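Local coordinates for protein TETR family transcriptional repressor LFRR (Mycobacterium smegmatis, PDB 2V57) that represses transcription of the lfrRA operon by binding directly to the promoter region upstream of the lfrR gene, at residues Ala33-Ile38 / Ser47-Tyr52. Sequence-based numbering, arbitrary orientation.
Sequences AALGDI and STVHRY
Leu35 overlaps two residues of the facing helix at once, setting one methyl on Val49 and the other on the imidazole of His50. Its CD1 lies 3.5 Å from CG1 of Val49, and the branch point CG is close behind, at 3.7 Å from the same methyl. The leucine and valine side chains pass each other in opposing directions, side against side. CG1 is the valine branch that makes this contact: it stands anti to the backbone N (chi1 175°), while CG2 stays beside that nitrogen. On the leucine, CG is likewise anti to its own N (chi1 -172°), which extends the branched end across to helix 46-52.

The second methyl, Leu35 CD2, meets the NE2–CD2 bond of the His50 ring, 3.5 Å from His50 NE2, and approaches the ring plane at a slant. The CB of His50 points across the line to helix 35-42, and the ring's CD2 and NE2 are what come back against the leucine methyl; the histidine remains partly exposed. The leucine–valine pair is apolar and both residues are buried; the imidazole of His50 meets the leucine by van der Waals contact alone. Leu59 of helix 56-77 also touches Leu35, as it does Ile38, tying this small core to the helix that follows.

Helix 35-42 starts at the leucine itself, with Ala34 just before it at the N-cap position and the carbonyl O of Ala34 accepting Ile38 N at 3.1 Å. Leucine and valine thus join the first helix of the motif, 35-42, to helix 46-52 in the helix-turn-helix of a TetR-family DNA-binding domain.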
loop_
_atom_site.group_PDB
_atom_site.type_symbol
_atom_site.label_atom_id
_atom_site.label_comp_id
_atom_site.label_asym_id
_atom_site.label_seq_id
_atom_site.Cartn_x
_atom_site.Cartn_y
_atom_site.Cartn_z
ATOM N N ALA B 33 -5.323 -17.648 -0.397
ATOM C CA ALA B 33 -6.413 -18.634 -0.475
ATOM C C ALA B 33 -6.788 -19.016 -1.905
ATOM O O ALA B 33 -6.995 -18.158 -2.756
ATOM C CB ALA B 33 -7.663 -18.129 0.271
ATOM N N ALA B 34 -6.902 -20.316 -2.152
ATOM C CA ALA B 34 -7.316 -20.817 -3.460
ATOM C C ALA B 34 -8.773 -20.480 -3.796
ATOM O O ALA B 34 -9.613 -20.276 -2.912
ATOM C CB ALA B 34 -7.105 -22.329 -3.524
ATOM N N LEU B 35 -9.064 -20.435 -5.088
ATOM C CA LEU B 35 -10.416 -20.171 -5.555
ATOM C C LEU B 35 -11.420 -21.158 -4.935
ATOM O O LEU B 35 -12.534 -20.779 -4.582
ATOM C CB LEU B 35 -10.453 -20.215 -7.083
ATOM C CG LEU B 35 -11.733 -19.789 -7.803
ATOM C CD1 LEU B 35 -12.151 -18.393 -7.359
ATOM C CD2 LEU B 35 -11.498 -19.812 -9.288
ATOM N N GLY B 36 -11.013 -22.416 -4.796
ATOM C CA GLY B 36 -11.863 -23.443 -4.211
ATOM C C GLY B 36 -12.173 -23.192 -2.751
ATOM O O GLY B 36 -13.241 -23.531 -2.243
ATOM N N ASP B 37 -11.222 -22.591 -2.055
ATOM C CA ASP B 37 -11.423 -22.268 -0.660
ATOM C C ASP B 37 -12.429 -21.123 -0.551
ATOM O O ASP B 37 -13.281 -21.104 0.334
ATOM C CB ASP B 37 -10.095 -21.893 -0.017
ATOM C CG ASP B 37 -10.217 -21.684 1.459
ATOM O OD1 ASP B 37 -10.644 -20.580 1.855
ATOM O OD2 ASP B 37 -9.894 -22.627 2.218
ATOM N N ILE B 38 -12.331 -20.170 -1.466
ATOM C CA ILE B 38 -13.320 -19.095 -1.526
ATOM C C ILE B 38 -14.703 -19.653 -1.865
ATOM O O ILE B 38 -15.721 -19.207 -1.314
ATOM C CB ILE B 38 -12.902 -18.015 -2.537
ATOM C CG1 ILE B 38 -11.635 -17.314 -2.037
ATOM C CG2 ILE B 38 -14.017 -17.003 -2.750
ATOM C CD1 ILE B 38 -11.046 -16.340 -3.032
ATOM N N SER B 47 -16.887 -26.225 -8.944
ATOM C CA SER B 47 -17.421 -26.297 -10.295
ATOM C C SER B 47 -18.245 -25.047 -10.629
ATOM O O SER B 47 -18.107 -24.448 -11.702
ATOM C CB SER B 47 -18.281 -27.556 -10.423
ATOM O OG SER B 47 -18.764 -27.721 -11.736
ATOM N N THR B 48 -19.095 -24.655 -9.690
ATOM C CA THR B 48 -19.933 -23.478 -9.850
ATOM C C THR B 48 -19.105 -22.197 -9.920
ATOM O O THR B 48 -19.352 -21.339 -10.766
ATOM C CB THR B 48 -20.948 -23.383 -8.711
ATOM O OG1 THR B 48 -21.777 -24.547 -8.748
ATOM C CG2 THR B 48 -21.812 -22.144 -8.866
ATOM N N VAL B 49 -18.114 -22.068 -9.045
ATOM C CA VAL B 49 -17.312 -20.846 -9.035
ATOM C C VAL B 49 -16.625 -20.628 -10.389
ATOM O O VAL B 49 -16.475 -19.499 -10.851
ATOM C CB VAL B 49 -16.283 -20.834 -7.876
ATOM C CG1 VAL B 49 -15.393 -19.617 -7.969
ATOM C CG2 VAL B 49 -17.000 -20.806 -6.558
ATOM N N HIS B 50 -16.228 -21.716 -11.039
ATOM C CA HIS B 50 -15.531 -21.598 -12.317
ATOM C C HIS B 50 -16.426 -21.136 -13.470
ATOM O O HIS B 50 -15.938 -20.604 -14.470
ATOM C CB HIS B 50 -14.782 -22.890 -12.662
ATOM C CG HIS B 50 -13.550 -23.096 -11.840
ATOM N ND1 HIS B 50 -13.288 -24.269 -11.166
ATOM C CD2 HIS B 50 -12.527 -22.260 -11.550
ATOM C CE1 HIS B 50 -12.144 -24.154 -10.515
ATOM N NE2 HIS B 50 -11.662 -22.944 -10.729
ATOM N N ARG B 51 -17.733 -21.311 -13.319
ATOM C CA ARG B 51 -18.680 -20.756 -14.292
ATOM C C ARG B 51 -18.841 -19.252 -14.117
ATOM O O ARG B 51 -19.395 -18.567 -14.987
ATOM C CB ARG B 51 -20.051 -21.430 -14.171
ATOM C CG ARG B 51 -20.078 -22.872 -14.640
ATOM C CD ARG B 51 -21.481 -23.460 -14.550
ATOM N NE ARG B 51 -22.042 -23.332 -13.208
ATOM C CZ ARG B 51 -23.060 -24.056 -12.752
ATOM N NH1 ARG B 51 -23.630 -24.966 -13.534
ATOM N NH2 ARG B 51 -23.507 -23.874 -11.514
ATOM N N TYR B 52 -18.386 -18.739 -12.979
ATOM C CA TYR B 52 -18.392 -17.295 -12.738
ATOM C C TYR B 52 -17.007 -16.679 -12.965
ATOM O O TYR B 52 -16.870 -15.630 -13.613
ATOM C CB TYR B 52 -18.889 -16.988 -11.323
ATOM C CG TYR B 52 -20.370 -17.225 -11.150
ATOM C CD1 TYR B 52 -21.250 -16.169 -10.928
ATOM C CD2 TYR B 52 -20.892 -18.509 -11.227
ATOM C CE1 TYR B 52 -22.612 -16.397 -10.770
ATOM C CE2 TYR B 52 -22.244 -18.737 -11.093
ATOM C CZ TYR B 52 -23.099 -17.684 -10.864
ATOM O OH TYR B 52 -24.444 -17.940 -10.716
#